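Local coordinates for protein phycocyanobilin lyase subunit alpha (Nostoc sp. PCC 7120, PDB 5N3U) that associates with CpcF to form a lyase that is probably required for attaching the bilin chromophore to the phycocyanin alpha subunit CpcA, at residues 117-128 / 148-159; 222-231 / 243-251. One frame throughout, in Å; residues are numbered along the deposited sequence.

Contact 1 of 2, residues 117-128 / 148-159; sequences DKTAAPALIKLL and YEAVLEALGAIG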
loop_
_atom_site.group_PDB
_atom_site.type_symbol
_atom_site.label_atom_id
_atom_site.label_comp_id
_atom_site.label_asym_id
_atom_site.label_seq_id
_atom_site.Cartn_x
_atom_site.Cartn_y
_atom_site.Cartn_z
ATOM N N ASP A 117 -10.896 -9.901 28.093
ATOM C CA ASP A 117 -11.540 -9.724 29.419
ATOM C C ASP A 117 -12.670 -10.746 29.645
ATOM O O ASP A 117 -13.682 -10.801 28.938
ATOM C CB ASP A 117 -12.114 -8.327 29.490
ATOM C CG ASP A 117 -12.487 -7.899 30.882
ATOM O OD1 ASP A 117 -12.937 -8.749 31.653
ATOM O OD2 ASP A 117 -12.394 -6.685 31.166
ATOM N N LYS A 118 -12.512 -11.525 30.700
ATOM C CA LYS A 118 -13.406 -12.608 30.979
ATOM C C LYS A 118 -14.797 -12.150 31.410
ATOM O O LYS A 118 -15.727 -12.962 31.414
ATOM C CB LYS A 118 -12.835 -13.490 32.089
ATOM C CG LYS A 118 -13.330 -14.913 31.959
ATOM C CD LYS A 118 -12.671 -15.794 33.017
ATOM C CE LYS A 118 -13.584 -16.936 33.479
ATOM N NZ LYS A 118 -12.762 -18.167 33.704
ATOM N N THR A 119 -14.954 -10.875 31.723
ATOM C CA THR A 119 -16.290 -10.375 32.098
ATOM C C THR A 119 -17.338 -10.385 30.963
ATOM O O THR A 119 -18.533 -10.437 31.190
ATOM C CB THR A 119 -16.179 -9.024 32.733
ATOM O OG1 THR A 119 -15.761 -8.063 31.803
ATOM C CG2 THR A 119 -15.126 -9.076 33.821
ATOM N N ALA A 120 -16.844 -10.542 29.729
ATOM C CA ALA A 120 -17.748 -10.739 28.574
ATOM C C ALA A 120 -18.331 -12.140 28.385
ATOM O O ALA A 120 -19.136 -12.324 27.540
ATOM C CB ALA A 120 -17.020 -10.331 27.355
ATOM N N ALA A 121 -17.913 -13.123 29.140
ATOM C CA ALA A 121 -18.341 -14.509 28.886
ATOM C C ALA A 121 -19.872 -14.773 28.876
ATOM O O ALA A 121 -20.421 -15.373 27.949
ATOM C CB ALA A 121 -17.615 -15.436 29.825
ATOM N N PRO A 122 -20.593 -14.300 29.874
ATOM C CA PRO A 122 -22.007 -14.568 29.825
ATOM C C PRO A 122 -22.695 -13.964 28.588
ATOM O O PRO A 122 -23.578 -14.572 27.996
ATOM C CB PRO A 122 -22.544 -13.861 31.117
ATOM C CG PRO A 122 -21.314 -13.797 32.018
ATOM C CD PRO A 122 -20.159 -13.595 31.119
ATOM N N ALA A 123 -22.338 -12.744 28.206
ATOM C CA ALA A 123 -23.003 -12.144 27.088
ATOM C C ALA A 123 -22.620 -12.851 25.767
ATOM O O ALA A 123 -23.463 -13.027 24.878
ATOM C CB ALA A 123 -22.688 -10.699 27.006
ATOM N N LEU A 124 -21.367 -13.265 25.659
ATOM C CA LEU A 124 -20.916 -14.087 24.507
ATOM C C LEU A 124 -21.623 -15.384 24.484
ATOM O O LEU A 124 -22.062 -15.808 23.430
ATOM C CB LEU A 124 -19.435 -14.305 24.530
ATOM C CG LEU A 124 -18.668 -12.987 24.311
ATOM C CD1 LEU A 124 -17.217 -13.113 24.742
ATOM C CD2 LEU A 124 -18.758 -12.549 22.867
ATOM N N ILE A 125 -21.762 -16.008 25.652
ATOM C CA ILE A 125 -22.486 -17.306 25.740
ATOM C C ILE A 125 -23.936 -17.255 25.291
ATOM O O ILE A 125 -24.427 -18.101 24.566
ATOM C CB ILE A 125 -22.336 -17.887 27.129
ATOM C CG1 ILE A 125 -20.909 -18.449 27.265
ATOM C CG2 ILE A 125 -23.322 -19.029 27.407
ATOM C CD1 ILE A 125 -20.570 -18.870 28.698
ATOM N N LYS A 126 -24.583 -16.166 25.598
ATOM C CA LYS A 126 -25.954 -15.971 25.183
ATOM C C LYS A 126 -26.091 -15.940 23.666
ATOM O O LYS A 126 -27.083 -16.418 23.104
ATOM C CB LYS A 126 -26.401 -14.655 25.840
ATOM C CG LYS A 126 -27.725 -14.116 25.387
ATOM C CD LYS A 126 -28.601 -13.742 26.581
ATOM C CE LYS A 126 -27.924 -12.768 27.494
ATOM N NZ LYS A 126 -28.925 -11.726 27.913
ATOM N N LEU A 127 -25.101 -15.440 22.937
ATOM C CA LEU A 127 -25.216 -15.436 21.477
ATOM C C LEU A 127 -25.071 -16.819 20.858
ATOM O O LEU A 127 -25.365 -17.013 19.699
ATOM C CB LEU A 127 -24.213 -14.450 20.888
ATOM C CG LEU A 127 -24.347 -12.992 21.241
ATOM C CD1 LEU A 127 -23.362 -12.166 20.482
ATOM C CD2 LEU A 127 -25.722 -12.441 20.916
ATOM N N LEU A 128 -24.679 -17.799 21.635
ATOM C CA LEU A 128 -24.716 -19.166 21.160
ATOM C C LEU A 128 -26.042 -19.901 21.514
ATOM O O LEU A 128 -26.136 -21.107 21.357
ATOM C CB LEU A 128 -23.539 -19.945 21.735
ATOM C CG LEU A 128 -22.102 -19.438 21.488
ATOM C CD1 LEU A 128 -21.048 -20.436 22.013
ATOM C CD2 LEU A 128 -21.884 -19.300 20.018
ATOM N N TYR A 148 -20.847 -15.881 14.732
ATOM C CA TYR A 148 -20.326 -17.054 15.470
ATOM C C TYR A 148 -18.828 -17.127 15.461
ATOM O O TYR A 148 -18.213 -17.492 16.495
ATOM C CB TYR A 148 -20.956 -18.353 14.883
ATOM C CG TYR A 148 -22.460 -18.464 15.187
ATOM C CD1 TYR A 148 -22.907 -18.717 16.475
ATOM C CD2 TYR A 148 -23.393 -18.264 14.200
ATOM C CE1 TYR A 148 -24.219 -18.868 16.750
ATOM C CE2 TYR A 148 -24.732 -18.326 14.471
ATOM C CZ TYR A 148 -25.154 -18.622 15.717
ATOM O OH TYR A 148 -26.475 -18.699 16.032
ATOM N N GLU A 149 -18.208 -16.828 14.334
ATOM C CA GLU A 149 -16.790 -16.857 14.261
ATOM C C GLU A 149 -16.129 -16.051 15.373
ATOM O O GLU A 149 -15.279 -16.549 16.114
ATOM C CB GLU A 149 -16.331 -16.404 12.869
ATOM C CG GLU A 149 -14.806 -16.326 12.651
ATOM C CD GLU A 149 -14.404 -16.015 11.176
ATOM O OE1 GLU A 149 -15.285 -15.738 10.339
ATOM O OE2 GLU A 149 -13.208 -16.165 10.802
ATOM N N ALA A 150 -16.496 -14.766 15.468
ATOM C CA ALA A 150 -15.929 -13.862 16.484
ATOM C C ALA A 150 -16.322 -14.251 17.842
ATOM O O ALA A 150 -15.511 -14.166 18.758
ATOM C CB ALA A 150 -16.434 -12.457 16.180
ATOM N N VAL A 151 -17.520 -14.739 18.053
ATOM C CA VAL A 151 -17.957 -15.110 19.394
ATOM C C VAL A 151 -17.153 -16.315 19.929
ATOM O O VAL A 151 -16.722 -16.367 21.103
ATOM C CB VAL A 151 -19.468 -15.452 19.439
ATOM C CG1 VAL A 151 -19.865 -16.210 20.693
ATOM C CG2 VAL A 151 -20.315 -14.161 19.268
ATOM N N LEU A 152 -16.996 -17.292 19.072
ATOM C CA LEU A 152 -16.239 -18.497 19.469
ATOM C C LEU A 152 -14.766 -18.101 19.733
ATOM O O LEU A 152 -14.192 -18.511 20.704
ATOM C CB LEU A 152 -16.278 -19.514 18.335
ATOM C CG LEU A 152 -17.661 -20.200 18.176
ATOM C CD1 LEU A 152 -17.785 -20.832 16.830
ATOM C CD2 LEU A 152 -18.026 -21.095 19.353
ATOM N N GLU A 153 -14.176 -17.359 18.845
ATOM C CA GLU A 153 -12.800 -16.916 19.039
ATOM C C GLU A 153 -12.725 -16.162 20.349
ATOM O O GLU A 153 -11.796 -16.380 21.152
ATOM C CB GLU A 153 -12.385 -15.991 17.925
ATOM C CG GLU A 153 -12.068 -16.749 16.677
ATOM C CD GLU A 153 -11.514 -15.876 15.582
ATOM O OE1 GLU A 153 -11.588 -14.617 15.677
ATOM O OE2 GLU A 153 -11.009 -16.462 14.600
ATOM N N ALA A 154 -13.684 -15.251 20.586
ATOM C CA ALA A 154 -13.631 -14.496 21.844
ATOM C C ALA A 154 -13.705 -15.358 23.114
ATOM O O ALA A 154 -12.985 -15.143 24.109
ATOM C CB ALA A 154 -14.732 -13.463 21.850
ATOM N N LEU A 155 -14.530 -16.402 23.086
ATOM C CA LEU A 155 -14.705 -17.267 24.227
ATOM C C LEU A 155 -13.424 -18.082 24.487
ATOM O O LEU A 155 -13.038 -18.248 25.648
ATOM C CB LEU A 155 -15.863 -18.267 24.032
ATOM C CG LEU A 155 -17.219 -17.580 24.165
ATOM C CD1 LEU A 155 -18.272 -18.487 23.621
ATOM C CD2 LEU A 155 -17.524 -17.192 25.576
ATOM N N GLY A 156 -12.751 -18.461 23.419
ATOM C CA GLY A 156 -11.414 -19.046 23.583
ATOM C C GLY A 156 -10.389 -18.155 24.206
ATOM O O GLY A 156 -9.658 -18.550 25.173
ATOM N N ALA A 157 -10.369 -16.935 23.698
ATOM C CA ALA A 157 -9.373 -15.925 24.111
ATOM C C ALA A 157 -9.539 -15.494 25.523
ATOM O O ALA A 157 -8.557 -15.216 26.160
ATOM C CB ALA A 157 -9.355 -14.708 23.197
ATOM N N ILE A 158 -10.753 -15.457 26.032
ATOM C CA ILE A 158 -10.983 -15.069 27.404
ATOM C C ILE A 158 -10.950 -16.208 28.384
ATOM O O ILE A 158 -11.200 -15.993 29.582
ATOM C CB ILE A 158 -12.246 -14.229 27.577
ATOM C CG1 ILE A 158 -13.492 -15.116 27.463
ATOM C CG2 ILE A 158 -12.219 -13.073 26.583
ATOM C CD1 ILE A 158 -14.798 -14.415 27.447
ATOM N N GLY A 159 -10.676 -17.424 27.930
ATOM C CA GLY A 159 -10.549 -18.533 28.845
ATOM C C GLY A 159 -11.866 -19.015 29.458
ATOM O O GLY A 159 -11.865 -19.537 30.559
#

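Contact 2 of 2, residues 222-231 / 243-251; sequences GYLAAAEAIA and ALKGLLEHQ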
loop_
_atom_site.group_PDB
_atom_site.type_symbol
_atom_site.label_atom_id
_atom_site.label_comp_id
_atom_site.label_asym_id
_atom_site.label_seq_id
_atom_site.Cartn_x
_atom_site.Cartn_y
_atom_site.Cartn_z
ATOM N N GLY A 222 -0.380 -20.669 19.953
ATOM C CA GLY A 222 1.029 -20.989 20.174
ATOM C C GLY A 222 1.341 -22.462 19.968
ATOM O O GLY A 222 2.204 -22.969 20.661
ATOM N N TYR A 223 0.687 -23.126 19.014
ATOM C CA TYR A 223 0.820 -24.579 18.805
ATOM C C TYR A 223 2.109 -24.947 18.099
ATOM O O TYR A 223 2.194 -24.933 16.862
ATOM C CB TYR A 223 -0.373 -25.110 17.992
ATOM C CG TYR A 223 -0.447 -26.625 17.753
ATOM C CD1 TYR A 223 -0.406 -27.547 18.816
ATOM C CD2 TYR A 223 -0.634 -27.126 16.465
ATOM C CE1 TYR A 223 -0.490 -28.931 18.582
ATOM C CE2 TYR A 223 -0.775 -28.482 16.227
ATOM C CZ TYR A 223 -0.671 -29.375 17.289
ATOM O OH TYR A 223 -0.771 -30.697 16.995
ATOM N N LEU A 224 3.091 -25.349 18.900
ATOM C CA LEU A 224 4.481 -25.581 18.416
ATOM C C LEU A 224 4.647 -26.541 17.262
ATOM O O LEU A 224 5.363 -26.258 16.316
ATOM C CB LEU A 224 5.382 -26.023 19.561
ATOM C CG LEU A 224 6.883 -26.172 19.264
ATOM C CD1 LEU A 224 7.500 -24.797 18.972
ATOM C CD2 LEU A 224 7.580 -26.783 20.475
ATOM N N ALA A 225 3.972 -27.679 17.316
ATOM C CA ALA A 225 4.041 -28.629 16.263
ATOM C C ALA A 225 3.671 -28.158 14.934
ATOM O O ALA A 225 3.981 -28.804 13.946
ATOM C CB ALA A 225 3.202 -29.915 16.644
ATOM N N ALA A 226 2.984 -27.021 14.808
ATOM C CA ALA A 226 2.662 -26.511 13.472
ATOM C C ALA A 226 3.786 -25.690 12.801
ATOM O O ALA A 226 3.611 -25.184 11.690
ATOM C CB ALA A 226 1.407 -25.635 13.570
ATOM N N ALA A 227 4.905 -25.498 13.473
ATOM C CA ALA A 227 5.966 -24.555 12.935
ATOM C C ALA A 227 6.366 -24.752 11.471
ATOM O O ALA A 227 6.313 -23.811 10.683
ATOM C CB ALA A 227 7.157 -24.603 13.822
ATOM N N GLU A 228 6.730 -25.971 11.057
ATOM C CA GLU A 228 7.150 -26.157 9.662
ATOM C C GLU A 228 5.998 -26.104 8.707
ATOM O O GLU A 228 6.148 -25.657 7.559
ATOM C CB GLU A 228 7.977 -27.484 9.453
ATOM C CG GLU A 228 9.309 -27.431 10.192
ATOM C CD GLU A 228 9.175 -27.563 11.716
ATOM O OE1 GLU A 228 8.174 -28.142 12.228
ATOM O OE2 GLU A 228 10.068 -27.107 12.467
ATOM N N ALA A 229 4.811 -26.538 9.139
ATOM C CA ALA A 229 3.683 -26.377 8.305
ATOM C C ALA A 229 3.405 -24.849 8.107
ATOM O O ALA A 229 3.015 -24.448 7.053
ATOM C CB ALA A 229 2.457 -27.031 8.894
ATOM N N ILE A 230 3.591 -24.048 9.137
ATOM C CA ILE A 230 3.352 -22.582 8.993
ATOM C C ILE A 230 4.343 -22.031 7.971
ATOM O O ILE A 230 3.970 -21.381 6.986
ATOM C CB ILE A 230 3.529 -21.905 10.346
ATOM C CG1 ILE A 230 2.301 -22.232 11.181
ATOM C CG2 ILE A 230 3.770 -20.370 10.227
ATOM C CD1 ILE A 230 2.546 -22.011 12.655
ATOM N N ALA A 231 5.603 -22.366 8.166
ATOM C CA ALA A 231 6.676 -21.825 7.313
ATOM C C ALA A 231 6.539 -22.229 5.876
ATOM O O ALA A 231 6.881 -21.455 4.978
ATOM C CB ALA A 231 8.057 -22.128 7.914
ATOM N N ALA A 243 2.188 -15.866 12.957
ATOM C CA ALA A 243 1.945 -17.199 13.528
ATOM C C ALA A 243 3.169 -17.694 14.277
ATOM O O ALA A 243 3.087 -18.038 15.466
ATOM C CB ALA A 243 1.572 -18.113 12.414
ATOM N N LEU A 244 4.342 -17.576 13.648
ATOM C CA LEU A 244 5.610 -17.984 14.302
ATOM C C LEU A 244 5.907 -17.204 15.513
ATOM O O LEU A 244 6.327 -17.719 16.532
ATOM C CB LEU A 244 6.789 -18.029 13.296
ATOM C CG LEU A 244 6.609 -19.044 12.193
ATOM C CD1 LEU A 244 7.583 -18.934 10.996
ATOM C CD2 LEU A 244 6.725 -20.460 12.814
ATOM N N LYS A 245 5.604 -15.929 15.480
ATOM C CA LYS A 245 5.804 -15.134 16.646
ATOM C C LYS A 245 4.994 -15.651 17.824
ATOM O O LYS A 245 5.438 -15.564 18.961
ATOM C CB LYS A 245 5.270 -13.727 16.355
ATOM C CG LYS A 245 5.272 -12.821 17.512
ATOM C CD LYS A 245 4.574 -11.544 17.102
ATOM C CE LYS A 245 4.903 -10.422 18.027
ATOM N NZ LYS A 245 3.986 -10.477 19.168
ATOM N N GLY A 246 3.770 -16.082 17.571
ATOM C CA GLY A 246 2.932 -16.590 18.681
ATOM C C GLY A 246 3.504 -17.907 19.189
ATOM O O GLY A 246 3.570 -18.184 20.367
ATOM N N LEU A 247 3.992 -18.709 18.306
ATOM C CA LEU A 247 4.665 -19.927 18.745
ATOM C C LEU A 247 5.894 -19.618 19.619
ATOM O O LEU A 247 6.104 -20.213 20.686
ATOM C CB LEU A 247 5.048 -20.757 17.546
ATOM C CG LEU A 247 4.100 -21.831 17.132
ATOM C CD1 LEU A 247 2.787 -21.288 16.616
ATOM C CD2 LEU A 247 4.702 -22.682 16.033
ATOM N N LEU A 248 6.647 -18.617 19.218
ATOM C CA LEU A 248 7.833 -18.222 19.896
ATOM C C LEU A 248 7.516 -17.714 21.251
ATOM O O LEU A 248 8.135 -18.085 22.245
ATOM C CB LEU A 248 8.575 -17.122 19.053
ATOM C CG LEU A 248 9.844 -16.551 19.678
ATOM C CD1 LEU A 248 10.755 -17.708 20.084
ATOM C CD2 LEU A 248 10.552 -15.638 18.676
ATOM N N GLU A 249 6.524 -16.892 21.342
ATOM C CA GLU A 249 6.131 -16.386 22.625
ATOM C C GLU A 249 5.679 -17.459 23.631
ATOM O O GLU A 249 5.925 -17.318 24.823
ATOM C CB GLU A 249 5.033 -15.382 22.465
ATOM C CG GLU A 249 5.488 -14.094 21.832
ATOM C CD GLU A 249 4.289 -13.285 21.398
ATOM O OE1 GLU A 249 3.304 -13.885 20.874
ATOM O OE2 GLU A 249 4.316 -12.052 21.580
ATOM N N HIS A 250 5.065 -18.522 23.154
ATOM C CA HIS A 250 4.695 -19.661 24.034
ATOM C C HIS A 250 5.933 -20.432 24.540
ATOM O O HIS A 250 5.969 -20.854 25.665
ATOM C CB HIS A 250 3.769 -20.606 23.237
ATOM C CG HIS A 250 3.232 -21.776 24.017
ATOM N ND1 HIS A 250 3.381 -23.088 23.596
ATOM C CD2 HIS A 250 2.489 -21.832 25.150
ATOM C CE1 HIS A 250 2.766 -23.898 24.443
ATOM N NE2 HIS A 250 2.226 -23.164 25.399
ATOM N N GLN A 251 6.947 -20.586 23.693
ATOM C CA GLN A 251 8.202 -21.204 24.063
ATOM C C GLN A 251 9.127 -20.339 24.888
ATOM O O GLN A 251 10.230 -20.793 25.197
ATOM C CB GLN A 251 8.990 -21.619 22.821
ATOM C CG GLN A 251 8.322 -22.632 21.926
ATOM C CD GLN A 251 7.814 -23.818 22.715
ATOM O OE1 GLN A 251 6.621 -24.168 22.672
ATOM N NE2 GLN A 251 8.697 -24.394 23.510
#

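Contact 1 of 2, residues 117-128 / 148-159
Leu128 spreads its two methyls over four residues of helix 148-157. CD1 meets Leu155 CD1 tip to tip at 3.8 Å and also reaches Leu152, while CD2 slides past Val151 and arrives at the edge of the Tyr148 ring, in its plane, 3.7 Å from Tyr148 CD1. Shortening Leu128 to an alanine is likely to open a gap between the ends of Leu152 and Leu155 and leave the edge of the Tyr148 ring without its neighbour. One turn back, Leu124 lays its CB against Leu155 CD2 at 3.6 Å and turns CD1 to Ala154 and to the tip of Ile158. The Leu155 side chain crosses that of Ile125 at about a right angle, and Val151 crosses Leu127 likewise, its CG2 3.8 Å from Leu127 CD1.

Helices 121-126 and 148-157 run antiparallel at 147° with axes 9.8 Å apart, an arrangement consistent with the HEAT-like repeats of this family; the 19 residues between the segments hold no helix or strand. Helix 102-115 packs on Ala150 and Ala154, and helix 176-190 on Leu152, while helix 90-96 touches Ala120 and Ala123.

Against the backbone, Val151 CG1, anti to its own backbone N (chi1 164°), is carried to 3.5 Å from Leu124 O. Ile158 has CG1 wedged between its backbone N and carbonyl carbon (chi1 75°), which sends CD1 to the backbone N and CA of Ala121 and leaves CG2 3.6 Å from Asp117 O.

Polar groups lie where Asp117 and Lys118 meet Ile158 and Gly159. Asp117 OD1 accepts a nearly straight bond from Thr119 N, an Asx turn, and Gly159 closes helix 148-157 in a Schellman motif. The aliphatic part of Lys118 lies over that end, with CG 3.4 Å from Ile158 O.

Contact 2 of 2, residues 222-231 / 243-251
Gly222, with positive phi after helix 208-221, brings its CA to 4.0 Å from Leu247 CA, and from there the chain turns through a short 3-10 segment into helix 227-231, which runs antiparallel to helix 243-250 at 159°. Gly222 CA packs against Gly246 O at 3.8 Å. Leu247 fills the turn: its CD2 lies 3.5 Å from Tyr223 O and also touches Leu224 O and Ala227 CB, while CD1 meets Ile230 CD1 tip to tip. Further along, Ile230 CG2, anti to the backbone N (chi1 -75° for CG1), rests on Leu244 CG at 3.7 Å and on Ala243 CB.

At the other end Leu224 crosses Gln251 at about a right angle, its CD2 3.5 Å from Gln251 OE1; both also touch Gln264 of helix 263-273. Tyr223 turns away and bonds through OH to Glu197. On helix 243-250, Lys245 NZ is shared between Glu249 and Glu187 of the lyase beta subunit, a separate chain, and Lys245 makes a cation-pi contact with that subunit's Trp151. Antiparallel helices meeting through small and branched apolar residues, with Gly222 at the turn leading into helix 227-231, form a helical hairpin, probably continuing the alpha-solenoid of the HEAT-like repeats.

Contact 1 and contact 2 follow one another along the chain, the first closing before the second opens, and each joins two antiparallel helices of the same all-helical fold. Their centres are 24 Å apart and their nearest atoms about 11 Å, so they do not touch; helices 164-167, 176-190, 193-203 and 208-221 come between them in the sequence. Contact 1 lies about 12 Å from the centre of the chain and no other subunit touches its segments. Contact 2, about 19 Å from that centre, has Lys245, Leu248 and Glu249 of helix 243-250 against the lyase beta subunit.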